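Local structure of 7,8-dihydro-6-hydroxymethylpterin pyrophosphokinase-dihydropteroate synthase (Plasmodium falciparum, 6JWV) at residues 529-534 / 578-583; 480-485 / 502-507; 572-577 / 598-603. The protein probably catalyses two successive steps of folate synthesis, pyrophosphorylation of 6-hydroxymethyl-7,8-dihydropterin by ATP and condensation of the product with 4-aminobenzoate to 7,8-dihydropteroate. The protein carries 1 engineered substitution. One frame throughout, in Å; residues are numbered along the deposited sequence.

Contact 1: residues 529-534 / 578-583; sequences MHKRGN and LGFAKK. With XTZ (4-{[(2-amino-4-oxo-3,4,7,8-tetrahydropteridin-6-yl)methyl]amino}-N-(1,3-thiazol-2-yl)benzenesulfonamide), chain C; ACT (acetate ion), chain I.
M529 leaves the backbone with CG anti to its N and then bends at chi3 (64°), which lays CE on the ring of F580; that ring is itself swung beside its own backbone N (chi1 -77°). M529 CE stands over the centre of the F580 ring, 3.5 Å from its centroid, in a CH-pi contact, and SD lies obliquely to the same ring, a Met-aromatic pair. The opposite face takes the phenyl carbon C7 of XTZ, offset toward the rim, while the linker N5 comes to 3.3 Å of F580 CZ at the ring's border, so F580 is sandwiched between M529 and XTZ. Beside it, the CB atoms of K531 and F580 meet, and those of R532 and A581 come to 3.5 Å. K582 brings NZ to H530 ND1 (2.9 Å), in the plane of the imidazole. NZ also sits among F580 O (2.9 Å), G577 O and I576 O, more acceptors than its three hydrogens can fully serve at once. On the far side of the imidazole, H530 NE2 donates to O of an acetate (2.9 Å), which R532 grips through NE to the same O and NH2 to OXT. With ND1 accepting and NE2 donating, both ring nitrogens have partners and the imidazole's rotation is fixed; the acetate, probably from the crystallisation liquor, is consistent with a place that can hold a small anion.

Contact 2: residues 480-485 / 502-507; sequences SIDTIN and NDISAC. With XTZ (4-{[(2-amino-4-oxo-3,4,7,8-tetrahydropteridin-6-yl)methyl]amino}-N-(1,3-thiazol-2-yl)benzenesulfonamide), chain C.
Two neighbouring parallel strands of the pterin-binding TIM barrel meet here at their C-terminal ends, where such barrels carry the active site; they belong to the beta-alpha-beta unit of strand 478-482, helix 486-494 and strand 500-503. D482 and N502 form a parallel bridge: N502 N donates to I481 O (2.9 Å), and T483 N to N502 O (3.1 Å). Their side chains leave the same face of the sheet side by side, each with CG anti to the backbone N (chi1 -172° and 173°), and carboxylate and amide are turned 46° apart. Both reach the pterin of XTZ. D482 OD2 accepts from N8 at 2.7 Å, while the N502 amide reads a donor-acceptor edge: OD1 accepts from the amino N1 (2.8 Å) and ND2 donates to N3 (3.1 Å). I504 CG2 packs against the same ring system. A water beside the strand ends donates to D482 OD1 (2.8 Å) and N502 O and accepts from I504 N, so it ties the carboxylate to the backbone at the end of strand 500-503. At the end of its strand, D503 OD1 collects three donors, S505 N, S505 OG (2.7 Å) and C507 N, and holds the type I turn from D503 to A506 with an Asx turn inside it; an ST turn from T483 leads into helix 486-494. I484 covers this bend, its CG2 lying 3.9 Å from I504 CG1. On one side D430 of strand 428-432 bonds S480 OG and N502 ND2, which would help orient the amide toward the pterin; on the other, strand 525-529 packs on N502 and I504, and helix 486-494 backs I481 and T483.

Contact 3: residues 572-577 / 598-603; sequences ILFDIG and DEYPLF. With XTZ (4-{[(2-amino-4-oxo-3,4,7,8-tetrahydropteridin-6-yl)methyl]amino}-N-(1,3-thiazol-2-yl)benzenesulfonamide), chain C.
F574 has the most surface buried here, and it is held by ring and backbone alike. Its ring lies on that of Y600 in an offset stack, planes 4° apart and centroids 4.2 Å apart, with Y600 CB also over the F574 face; the tyrosine hydroxyl goes on to E556 of helix 547-564. The backbone of F574 bonds twice to segment 598-603: F574 N donates to P601 O (2.9 Å, 170° at the hydrogen), and F574 O accepts from F603 N at 2.8 Å, almost in line with the carbonyl. Together these make a single bridge between F574 and L602. In sheet order strand 572-575 and strand 603-604 are the two outermost; this bridge, just ahead of strand 603-604, brings the two edges together and closes the eight-stranded parallel sheet into a TIM barrel. P601 fits beside strand 572-575, its CB 3.5 Å from L573 CD2 and its CG near I572 O. F603, whose CG stands anti to the backbone N (chi1 -173°), sends its ring into the barrel; D575 OD2 meets the ring's edge at CD1 (3.3 Å), and XTZ N1 lies obliquely near CE1. The same oxygen of D575 accepts from both XTZ N2 (2.7 Å) and XTZ N1 (2.8 Å), while OD1 takes G577 N in an Asx turn, which fixes the carboxylate between the pterin and the start of the following loop.

How the contacts relate
All three contacts touch XTZ, a pterin joined to sulfathiazole, within the TIM-barrel domain. Contact 2 and contact 3 share the amino N1 of the pterin, contact 2 going on to N3 and N8 and contact 3 to N2; their centres are about 14 Å apart and their nearest atoms about 5 Å, without touching. Contact 1 has its centre about 14 Å from that of contact 2 and about 15 Å from that of contact 3, so the three form a nearly equilateral triangle; it reaches the pterin with M529 and the linker and phenyl group with F580. It packs on contact 2 through M529 CE at I504 O (3.4 Å) and on contact 3 through M529 CG at D575 CG (3.6 Å). K609 and R610 add further hydrogen bonds to the ligand.

Contact 1: residues 529-534 / 578-583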
loop_
_atom_site.group_PDB
_atom_site.type_symbol
_atom_site.label_atom_id
_atom_site.label_comp_id
_atom_site.label_asym_id
_atom_site.label_seq_id
_atom_site.Cartn_x
_atom_site.Cartn_y
_atom_site.Cartn_z
ATOM N N MET A 529 -10.590 -23.815 -4.524
ATOM C CA MET A 529 -9.500 -23.365 -5.425
ATOM C C MET A 529 -9.873 -23.489 -6.893
ATOM O O MET A 529 -10.509 -24.474 -7.281
ATOM C CB MET A 529 -8.203 -24.140 -5.166
ATOM C CG MET A 529 -6.936 -23.353 -5.492
ATOM S SD MET A 529 -5.442 -24.331 -5.852
ATOM C CE MET A 529 -5.957 -25.180 -7.354
ATOM N N HIS A 530 -9.483 -22.492 -7.692
ATOM C CA HIS A 530 -9.615 -22.581 -9.149
ATOM C C HIS A 530 -8.410 -23.284 -9.787
ATOM O O HIS A 530 -7.262 -22.881 -9.579
ATOM C CB HIS A 530 -9.823 -21.208 -9.805
ATOM C CG HIS A 530 -9.867 -21.271 -11.299
ATOM N ND1 HIS A 530 -8.731 -21.225 -12.078
ATOM C CD2 HIS A 530 -10.902 -21.447 -12.156
ATOM C CE1 HIS A 530 -9.065 -21.355 -13.350
ATOM N NE2 HIS A 530 -10.378 -21.485 -13.426
ATOM N N LYS A 531 -8.695 -24.333 -10.561
ATOM C CA LYS A 531 -7.735 -24.941 -11.498
ATOM C C LYS A 531 -8.463 -25.435 -12.739
ATOM O O LYS A 531 -9.680 -25.536 -12.732
ATOM C CB LYS A 531 -6.952 -26.096 -10.852
ATOM C CG LYS A 531 -7.739 -27.373 -10.607
ATOM C CD LYS A 531 -6.858 -28.400 -9.914
ATOM C CE LYS A 531 -7.633 -29.626 -9.445
ATOM N NZ LYS A 531 -8.334 -30.363 -10.548
ATOM N N ARG A 532 -7.707 -25.731 -13.795
ATOM C CA ARG A 532 -8.206 -26.494 -14.941
ATOM C C ARG A 532 -7.386 -27.757 -15.105
ATOM O O ARG A 532 -6.164 -27.745 -14.911
ATOM C CB ARG A 532 -8.133 -25.684 -16.214
ATOM C CG ARG A 532 -9.183 -24.603 -16.341
ATOM C CD ARG A 532 -8.811 -23.759 -17.537
ATOM N NE ARG A 532 -9.812 -22.776 -17.937
ATOM C CZ ARG A 532 -9.588 -21.859 -18.873
ATOM N NH1 ARG A 532 -8.405 -21.792 -19.468
ATOM N NH2 ARG A 532 -10.522 -20.984 -19.198
ATOM N N GLY A 533 -8.075 -28.850 -15.445
ATOM C CA GLY A 533 -7.441 -30.133 -15.765
ATOM C C GLY A 533 -6.734 -30.815 -14.607
ATOM O O GLY A 533 -7.191 -30.776 -13.458
ATOM N N ASN A 534 -5.604 -31.433 -14.933
ATOM C CA ASN A 534 -4.795 -32.233 -14.010
ATOM C C ASN A 534 -3.335 -31.811 -14.218
ATOM O O ASN A 534 -3.047 -31.161 -15.221
ATOM C CB ASN A 534 -4.996 -33.726 -14.331
ATOM C CG ASN A 534 -4.613 -34.083 -15.769
ATOM O OD1 ASN A 534 -3.429 -34.192 -16.107
ATOM N ND2 ASN A 534 -5.618 -34.269 -16.619
ATOM N N LEU A 578 -3.034 -19.804 -8.059
ATOM C CA LEU A 578 -1.797 -19.398 -8.720
ATOM C C LEU A 578 -0.985 -20.599 -9.225
ATOM O O LEU A 578 -0.814 -21.595 -8.504
ATOM C CB LEU A 578 -0.953 -18.533 -7.773
ATOM C CG LEU A 578 -1.564 -17.190 -7.356
ATOM C CD1 LEU A 578 -0.670 -16.552 -6.317
ATOM C CD2 LEU A 578 -1.783 -16.243 -8.529
ATOM N N GLY A 579 -0.517 -20.504 -10.471
ATOM C CA GLY A 579 0.211 -21.590 -11.149
ATOM C C GLY A 579 -0.608 -22.791 -11.636
ATOM O O GLY A 579 -0.067 -23.679 -12.298
ATOM N N PHE A 580 -1.898 -22.846 -11.310
ATOM C CA PHE A 580 -2.756 -23.956 -11.759
ATOM C C PHE A 580 -3.562 -23.587 -13.013
ATOM O O PHE A 580 -4.642 -22.973 -12.912
ATOM C CB PHE A 580 -3.734 -24.332 -10.657
ATOM C CG PHE A 580 -3.147 -25.139 -9.544
ATOM C CD1 PHE A 580 -2.664 -24.510 -8.391
ATOM C CD2 PHE A 580 -3.154 -26.533 -9.607
ATOM C CE1 PHE A 580 -2.169 -25.256 -7.335
ATOM C CE2 PHE A 580 -2.667 -27.281 -8.557
ATOM C CZ PHE A 580 -2.167 -26.642 -7.420
ATOM N N ALA A 581 -3.054 -23.980 -14.182
ATOM C CA ALA A 581 -3.622 -23.586 -15.494
ATOM C C ALA A 581 -3.567 -22.061 -15.735
ATOM O O ALA A 581 -4.542 -21.419 -16.203
ATOM C CB ALA A 581 -5.027 -24.155 -15.711
ATOM N N LYS A 582 -2.406 -21.497 -15.394
ATOM C CA LYS A 582 -2.102 -20.105 -15.643
ATOM C C LYS A 582 -0.659 -20.016 -16.070
ATOM O O LYS A 582 0.222 -20.559 -15.398
ATOM C CB LYS A 582 -2.288 -19.265 -14.375
ATOM C CG LYS A 582 -3.724 -19.009 -13.931
ATOM C CD LYS A 582 -4.051 -19.782 -12.673
ATOM C CE LYS A 582 -5.538 -19.754 -12.395
ATOM N NZ LYS A 582 -5.925 -20.803 -11.417
ATOM N N LYS A 583 -0.403 -19.331 -17.177
ATOM C CA LYS A 583 0.957 -18.909 -17.509
ATOM C C LYS A 583 1.453 -17.923 -16.426
ATOM O O LYS A 583 0.644 -17.232 -15.784
ATOM C CB LYS A 583 0.955 -18.223 -18.871
ATOM C CG LYS A 583 0.782 -19.140 -20.081
ATOM C CD LYS A 583 0.022 -18.437 -21.208
ATOM C CE LYS A 583 0.580 -17.063 -21.605
ATOM N NZ LYS A 583 -0.504 -16.027 -21.685
HETATM O O3 XTZ C . -2.062 -22.587 -4.455
HETATM C C16 XTZ C . -2.554 -23.520 -3.786
HETATM N N2 XTZ C . -3.705 -23.345 -3.122
HETATM C C3 XTZ C . -1.891 -24.848 -3.706
HETATM N N4 XTZ C . -0.732 -25.148 -4.346
HETATM C C4 XTZ C . -0.184 -26.395 -4.222
HETATM C C15 XTZ C . -0.819 -27.485 -3.389
HETATM N N8 XTZ C . -2.060 -27.087 -2.738
HETATM C C2 XTZ C . -2.582 -25.866 -2.862
HETATM N N3 XTZ C . -3.745 -25.539 -2.234
HETATM C C1 XTZ C . -4.282 -24.305 -2.380
HETATM N N1 XTZ C . -5.439 -24.003 -1.758
HETATM C C5 XTZ C . 1.106 -26.760 -4.917
HETATM N N5 XTZ C . 0.909 -26.946 -6.355
HETATM C C6 XTZ C . 1.696 -26.339 -7.300
HETATM C C14 XTZ C . 3.081 -26.284 -7.087
HETATM C C13 XTZ C . 3.894 -25.669 -8.022
HETATM C C9 XTZ C . 3.369 -25.097 -9.185
HETATM C C8 XTZ C . 1.980 -25.155 -9.419
HETATM C C7 XTZ C . 1.148 -25.778 -8.477
HETATM S S1 XTZ C . 4.397 -24.417 -10.222
HETATM O O1 XTZ C . 5.036 -23.255 -9.716
HETATM O O2 XTZ C . 3.666 -23.993 -11.390
HETATM N N6 XTZ C . 5.559 -25.493 -10.582
HETATM C C10 XTZ C . 6.669 -25.805 -9.829
HETATM S S2 XTZ C . 8.082 -26.577 -10.473
HETATM C C12 XTZ C . 8.892 -26.590 -8.935
HETATM C C11 XTZ C . 8.019 -26.004 -8.010
HETATM N N7 XTZ C . 6.805 -25.574 -8.497
HETATM C C ACT I . -12.432 -21.075 -16.187
HETATM O O ACT I . -11.679 -22.057 -15.982
HETATM O OXT ACT I . -12.570 -20.570 -17.312
HETATM C CH3 ACT I . -13.215 -20.454 -15.084
#

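Contact 2: residues 480-485 / 502-507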
loop_
_atom_site.group_PDB
_atom_site.type_symbol
_atom_site.label_atom_id
_atom_site.label_comp_id
_atom_site.label_asym_id
_atom_site.label_seq_id
_atom_site.Cartn_x
_atom_site.Cartn_y
_atom_site.Cartn_z
ATOM N N SER A 480 -5.786 -28.054 8.378
ATOM C CA SER A 480 -6.373 -28.133 7.064
ATOM C C SER A 480 -5.803 -29.343 6.313
ATOM O O SER A 480 -4.593 -29.543 6.284
ATOM C CB SER A 480 -6.092 -26.821 6.342
ATOM O OG SER A 480 -5.844 -27.037 4.976
ATOM N N ILE A 481 -6.670 -30.151 5.709
ATOM C CA ILE A 481 -6.207 -31.243 4.815
ATOM C C ILE A 481 -6.408 -30.965 3.312
ATOM O O ILE A 481 -7.519 -30.764 2.850
ATOM C CB ILE A 481 -6.760 -32.638 5.228
ATOM C CG1 ILE A 481 -6.120 -33.742 4.362
ATOM C CG2 ILE A 481 -8.289 -32.643 5.226
ATOM C CD1 ILE A 481 -6.378 -35.154 4.814
ATOM N N ASP A 482 -5.305 -30.958 2.574
ATOM C CA ASP A 482 -5.275 -30.773 1.126
ATOM C C ASP A 482 -5.605 -32.116 0.473
ATOM O O ASP A 482 -4.758 -32.973 0.319
ATOM C CB ASP A 482 -3.885 -30.285 0.722
ATOM C CG ASP A 482 -3.778 -29.876 -0.733
ATOM O OD1 ASP A 482 -4.513 -30.378 -1.611
ATOM O OD2 ASP A 482 -2.898 -29.048 -1.027
ATOM N N THR A 483 -6.863 -32.294 0.112
ATOM C CA THR A 483 -7.345 -33.550 -0.455
ATOM C C THR A 483 -8.544 -33.309 -1.326
ATOM O O THR A 483 -9.279 -32.339 -1.110
ATOM C CB THR A 483 -7.697 -34.620 0.609
ATOM O OG1 THR A 483 -8.181 -35.786 -0.065
ATOM C CG2 THR A 483 -8.754 -34.157 1.603
ATOM N N ILE A 484 -8.725 -34.189 -2.313
ATOM C CA ILE A 484 -9.970 -34.223 -3.127
ATOM C C ILE A 484 -10.680 -35.564 -2.997
ATOM O O ILE A 484 -11.671 -35.811 -3.687
ATOM C CB ILE A 484 -9.738 -33.886 -4.620
ATOM C CG1 ILE A 484 -8.864 -34.956 -5.300
ATOM C CG2 ILE A 484 -9.174 -32.480 -4.747
ATOM C CD1 ILE A 484 -8.850 -34.914 -6.809
ATOM N N ASN A 485 -10.154 -36.414 -2.116
ATOM C CA ASN A 485 -10.622 -37.784 -1.958
ATOM C C ASN A 485 -11.589 -37.800 -0.809
ATOM O O ASN A 485 -11.194 -37.587 0.344
ATOM C CB ASN A 485 -9.454 -38.754 -1.680
ATOM C CG ASN A 485 -9.810 -40.226 -1.934
ATOM O OD1 ASN A 485 -10.964 -40.573 -2.252
ATOM N ND2 ASN A 485 -8.812 -41.109 -1.794
ATOM N N ASN A 502 -9.160 -28.407 2.260
ATOM C CA ASN A 502 -8.555 -27.648 1.159
ATOM C C ASN A 502 -8.726 -28.484 -0.107
ATOM O O ASN A 502 -7.965 -29.434 -0.363
ATOM C CB ASN A 502 -7.081 -27.306 1.462
ATOM C CG ASN A 502 -6.352 -26.657 0.288
ATOM O OD1 ASN A 502 -6.957 -26.106 -0.632
ATOM N ND2 ASN A 502 -5.034 -26.721 0.323
ATOM N N ASP A 503 -9.774 -28.151 -0.864
ATOM C CA ASP A 503 -10.153 -28.872 -2.084
ATOM C C ASP A 503 -9.717 -28.083 -3.316
ATOM O O ASP A 503 -10.328 -27.063 -3.674
ATOM C CB ASP A 503 -11.664 -29.134 -2.116
ATOM C CG ASP A 503 -12.070 -30.182 -3.176
ATOM O OD1 ASP A 503 -11.660 -30.087 -4.372
ATOM O OD2 ASP A 503 -12.839 -31.103 -2.805
ATOM N N ILE A 504 -8.671 -28.569 -3.975
ATOM C CA ILE A 504 -8.116 -27.874 -5.132
ATOM C C ILE A 504 -8.994 -27.932 -6.391
ATOM O O ILE A 504 -8.745 -27.199 -7.345
ATOM C CB ILE A 504 -6.647 -28.278 -5.423
ATOM C CG1 ILE A 504 -6.509 -29.797 -5.629
ATOM C CG2 ILE A 504 -5.721 -27.743 -4.328
ATOM C CD1 ILE A 504 -5.304 -30.203 -6.450
ATOM N N SER A 505 -10.027 -28.780 -6.385
ATOM C CA SER A 505 -10.965 -28.877 -7.504
ATOM C C SER A 505 -12.241 -28.077 -7.219
ATOM O O SER A 505 -13.181 -28.057 -8.030
ATOM C CB SER A 505 -11.297 -30.339 -7.793
ATOM O OG SER A 505 -12.252 -30.854 -6.874
ATOM N N ALA A 506 -12.252 -27.418 -6.058
ATOM C CA ALA A 506 -13.393 -26.648 -5.568
ATOM C C ALA A 506 -14.632 -27.546 -5.471
ATOM O O ALA A 506 -15.739 -27.184 -5.889
ATOM C CB ALA A 506 -13.626 -25.388 -6.416
ATOM N N CYS A 507 -14.413 -28.737 -4.918
ATOM C CA CYS A 507 -15.435 -29.788 -4.746
ATOM C C CYS A 507 -16.148 -30.207 -6.047
ATOM O O CYS A 507 -17.262 -30.708 -5.978
ATOM C CB CYS A 507 -16.445 -29.414 -3.628
ATOM S SG CYS A 507 -15.671 -28.839 -2.076
HETATM O O3 XTZ C . -2.062 -22.587 -4.455
HETATM C C16 XTZ C . -2.554 -23.520 -3.786
HETATM N N2 XTZ C . -3.705 -23.345 -3.122
HETATM C C3 XTZ C . -1.891 -24.848 -3.706
HETATM N N4 XTZ C . -0.732 -25.148 -4.346
HETATM C C4 XTZ C . -0.184 -26.395 -4.222
HETATM C C15 XTZ C . -0.819 -27.485 -3.389
HETATM N N8 XTZ C . -2.060 -27.087 -2.738
HETATM C C2 XTZ C . -2.582 -25.866 -2.862
HETATM N N3 XTZ C . -3.745 -25.539 -2.234
HETATM C C1 XTZ C . -4.282 -24.305 -2.380
HETATM N N1 XTZ C . -5.439 -24.003 -1.758
HETATM C C5 XTZ C . 1.106 -26.760 -4.917
HETATM N N5 XTZ C . 0.909 -26.946 -6.355
HETATM C C6 XTZ C . 1.696 -26.339 -7.300
HETATM C C14 XTZ C . 3.081 -26.284 -7.087
HETATM C C13 XTZ C . 3.894 -25.669 -8.022
HETATM C C9 XTZ C . 3.369 -25.097 -9.185
HETATM C C8 XTZ C . 1.980 -25.155 -9.419
HETATM C C7 XTZ C . 1.148 -25.778 -8.477
HETATM S S1 XTZ C . 4.397 -24.417 -10.222
HETATM O O1 XTZ C . 5.036 -23.255 -9.716
HETATM O O2 XTZ C . 3.666 -23.993 -11.390
HETATM N N6 XTZ C . 5.559 -25.493 -10.582
HETATM C C10 XTZ C . 6.669 -25.805 -9.829
HETATM S S2 XTZ C . 8.082 -26.577 -10.473
HETATM C C12 XTZ C . 8.892 -26.590 -8.935
HETATM C C11 XTZ C . 8.019 -26.004 -8.010
HETATM N N7 XTZ C . 6.805 -25.574 -8.497
HETATM O O HOH W 1 -7.118 -30.844 -2.667
#

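Contact 3: residues 572-577 / 598-603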
loop_
_atom_site.group_PDB
_atom_site.type_symbol
_atom_site.label_atom_id
_atom_site.label_comp_id
_atom_site.label_asym_id
_atom_site.label_seq_id
_atom_site.Cartn_x
_atom_site.Cartn_y
_atom_site.Cartn_z
ATOM N N ILE A 572 -16.629 -20.431 3.838
ATOM C CA ILE A 572 -16.113 -20.717 2.512
ATOM C C ILE A 572 -14.990 -19.756 2.128
ATOM O O ILE A 572 -15.147 -18.549 2.218
ATOM C CB ILE A 572 -17.252 -20.743 1.476
ATOM C CG1 ILE A 572 -18.197 -21.894 1.794
ATOM C CG2 ILE A 572 -16.717 -20.917 0.067
ATOM C CD1 ILE A 572 -19.535 -21.810 1.106
ATOM N N LEU A 573 -13.864 -20.314 1.693
ATOM C CA LEU A 573 -12.662 -19.540 1.346
ATOM C C LEU A 573 -12.315 -19.644 -0.130
ATOM O O LEU A 573 -12.325 -20.741 -0.703
ATOM C CB LEU A 573 -11.479 -20.011 2.191
ATOM C CG LEU A 573 -11.666 -19.861 3.697
ATOM C CD1 LEU A 573 -11.102 -21.074 4.388
ATOM C CD2 LEU A 573 -10.980 -18.599 4.173
ATOM N N PHE A 574 -12.010 -18.490 -0.717
ATOM C CA PHE A 574 -11.753 -18.336 -2.148
ATOM C C PHE A 574 -10.270 -18.462 -2.353
ATOM O O PHE A 574 -9.492 -17.921 -1.558
ATOM C CB PHE A 574 -12.147 -16.931 -2.598
ATOM C CG PHE A 574 -13.609 -16.746 -2.842
ATOM C CD1 PHE A 574 -14.534 -16.822 -1.791
ATOM C CD2 PHE A 574 -14.073 -16.440 -4.124
ATOM C CE1 PHE A 574 -15.897 -16.640 -2.034
ATOM C CE2 PHE A 574 -15.424 -16.264 -4.372
ATOM C CZ PHE A 574 -16.339 -16.371 -3.334
ATOM N N ASP A 575 -9.873 -19.147 -3.417
ATOM C CA ASP A 575 -8.469 -19.238 -3.788
ATOM C C ASP A 575 -8.363 -19.279 -5.307
ATOM O O ASP A 575 -8.973 -20.126 -5.982
ATOM C CB ASP A 575 -7.799 -20.456 -3.128
ATOM C CG ASP A 575 -6.262 -20.547 -3.394
ATOM O OD1 ASP A 575 -5.705 -19.789 -4.238
ATOM O OD2 ASP A 575 -5.611 -21.408 -2.737
ATOM N N ILE A 576 -7.573 -18.347 -5.828
ATOM C CA ILE A 576 -7.377 -18.144 -7.271
ATOM C C ILE A 576 -6.540 -19.211 -7.963
ATOM O O ILE A 576 -6.461 -19.213 -9.187
ATOM C CB ILE A 576 -6.708 -16.781 -7.555
ATOM C CG1 ILE A 576 -5.363 -16.702 -6.801
ATOM C CG2 ILE A 576 -7.684 -15.655 -7.234
ATOM C CD1 ILE A 576 -4.751 -15.329 -6.710
ATOM N N GLY A 577 -5.892 -20.079 -7.188
ATOM C CA GLY A 577 -5.049 -21.128 -7.733
ATOM C C GLY A 577 -3.891 -20.656 -8.610
ATOM O O GLY A 577 -3.771 -21.074 -9.774
ATOM N N ASP A 598 -11.980 -8.178 -2.199
ATOM C CA ASP A 598 -12.076 -7.370 -0.967
ATOM C C ASP A 598 -13.301 -7.702 -0.134
ATOM O O ASP A 598 -13.365 -7.350 1.043
ATOM C CB ASP A 598 -12.076 -5.871 -1.252
ATOM C CG ASP A 598 -10.724 -5.346 -1.695
ATOM O OD1 ASP A 598 -9.720 -6.123 -1.713
ATOM O OD2 ASP A 598 -10.674 -4.136 -2.043
ATOM N N GLU A 599 -14.273 -8.364 -0.742
ATOM C CA GLU A 599 -15.489 -8.690 -0.034
ATOM C C GLU A 599 -15.458 -10.113 0.527
ATOM O O GLU A 599 -16.374 -10.495 1.272
ATOM C CB GLU A 599 -16.726 -8.492 -0.937
ATOM C CG GLU A 599 -17.059 -7.043 -1.278
ATOM C CD GLU A 599 -17.692 -6.292 -0.116
ATOM O OE1 GLU A 599 -18.884 -6.556 0.213
ATOM O OE2 GLU A 599 -17.001 -5.437 0.470
ATOM N N TYR A 600 -14.417 -10.880 0.187
ATOM C CA TYR A 600 -14.418 -12.321 0.404
ATOM C C TYR A 600 -13.275 -12.829 1.268
ATOM O O TYR A 600 -12.231 -12.191 1.315
ATOM C CB TYR A 600 -14.343 -13.018 -0.943
ATOM C CG TYR A 600 -15.533 -12.811 -1.854
ATOM C CD1 TYR A 600 -16.850 -12.818 -1.357
ATOM C CD2 TYR A 600 -15.347 -12.646 -3.225
ATOM C CE1 TYR A 600 -17.935 -12.659 -2.202
ATOM C CE2 TYR A 600 -16.429 -12.481 -4.084
ATOM C CZ TYR A 600 -17.713 -12.499 -3.569
ATOM O OH TYR A 600 -18.761 -12.332 -4.427
ATOM N N PRO A 601 -13.462 -13.978 1.959
ATOM C CA PRO A 601 -12.327 -14.629 2.626
ATOM C C PRO A 601 -11.359 -15.169 1.577
ATOM O O PRO A 601 -11.766 -15.934 0.698
ATOM C CB PRO A 601 -12.977 -15.770 3.417
ATOM C CG PRO A 601 -14.409 -15.413 3.532
ATOM C CD PRO A 601 -14.736 -14.642 2.291
ATOM N N LEU A 602 -10.101 -14.755 1.653
ATOM C CA LEU A 602 -9.153 -15.066 0.605
ATOM C C LEU A 602 -7.962 -15.905 1.088
ATOM O O LEU A 602 -7.324 -15.587 2.094
ATOM C CB LEU A 602 -8.715 -13.792 -0.129
ATOM C CG LEU A 602 -7.702 -13.920 -1.278
ATOM C CD1 LEU A 602 -8.266 -14.651 -2.490
ATOM C CD2 LEU A 602 -7.181 -12.556 -1.682
ATOM N N PHE A 603 -7.675 -16.971 0.344
ATOM C CA PHE A 603 -6.606 -17.917 0.636
ATOM C C PHE A 603 -5.757 -17.929 -0.636
ATOM O O PHE A 603 -6.298 -18.059 -1.724
ATOM C CB PHE A 603 -7.268 -19.274 0.878
ATOM C CG PHE A 603 -6.349 -20.373 1.354
ATOM C CD1 PHE A 603 -5.447 -20.999 0.484
ATOM C CD2 PHE A 603 -6.459 -20.863 2.651
ATOM C CE1 PHE A 603 -4.640 -22.057 0.914
ATOM C CE2 PHE A 603 -5.658 -21.923 3.084
ATOM C CZ PHE A 603 -4.743 -22.518 2.211
HETATM O O3 XTZ C . -2.062 -22.587 -4.455
HETATM C C16 XTZ C . -2.554 -23.520 -3.786
HETATM N N2 XTZ C . -3.705 -23.345 -3.122
HETATM C C3 XTZ C . -1.891 -24.848 -3.706
HETATM N N4 XTZ C . -0.732 -25.148 -4.346
HETATM C C4 XTZ C . -0.184 -26.395 -4.222
HETATM C C15 XTZ C . -0.819 -27.485 -3.389
HETATM N N8 XTZ C . -2.060 -27.087 -2.738
HETATM C C2 XTZ C . -2.582 -25.866 -2.862
HETATM N N3 XTZ C . -3.745 -25.539 -2.234
HETATM C C1 XTZ C . -4.282 -24.305 -2.380
HETATM N N1 XTZ C . -5.439 -24.003 -1.758
HETATM C C5 XTZ C . 1.106 -26.760 -4.917
HETATM N N5 XTZ C . 0.909 -26.946 -6.355
HETATM C C6 XTZ C . 1.696 -26.339 -7.300
HETATM C C14 XTZ C . 3.081 -26.284 -7.087
HETATM C C13 XTZ C . 3.894 -25.669 -8.022
HETATM C C9 XTZ C . 3.369 -25.097 -9.185
HETATM C C8 XTZ C . 1.980 -25.155 -9.419
HETATM C C7 XTZ C . 1.148 -25.778 -8.477
HETATM S S1 XTZ C . 4.397 -24.417 -10.222
HETATM O O1 XTZ C . 5.036 -23.255 -9.716
HETATM O O2 XTZ C . 3.666 -23.993 -11.390
HETATM N N6 XTZ C . 5.559 -25.493 -10.582
HETATM C C10 XTZ C . 6.669 -25.805 -9.829
HETATM S S2 XTZ C . 8.082 -26.577 -10.473
HETATM C C12 XTZ C . 8.892 -26.590 -8.935
HETATM C C11 XTZ C . 8.019 -26.004 -8.010
HETATM N N7 XTZ C . 6.805 -25.574 -8.497
#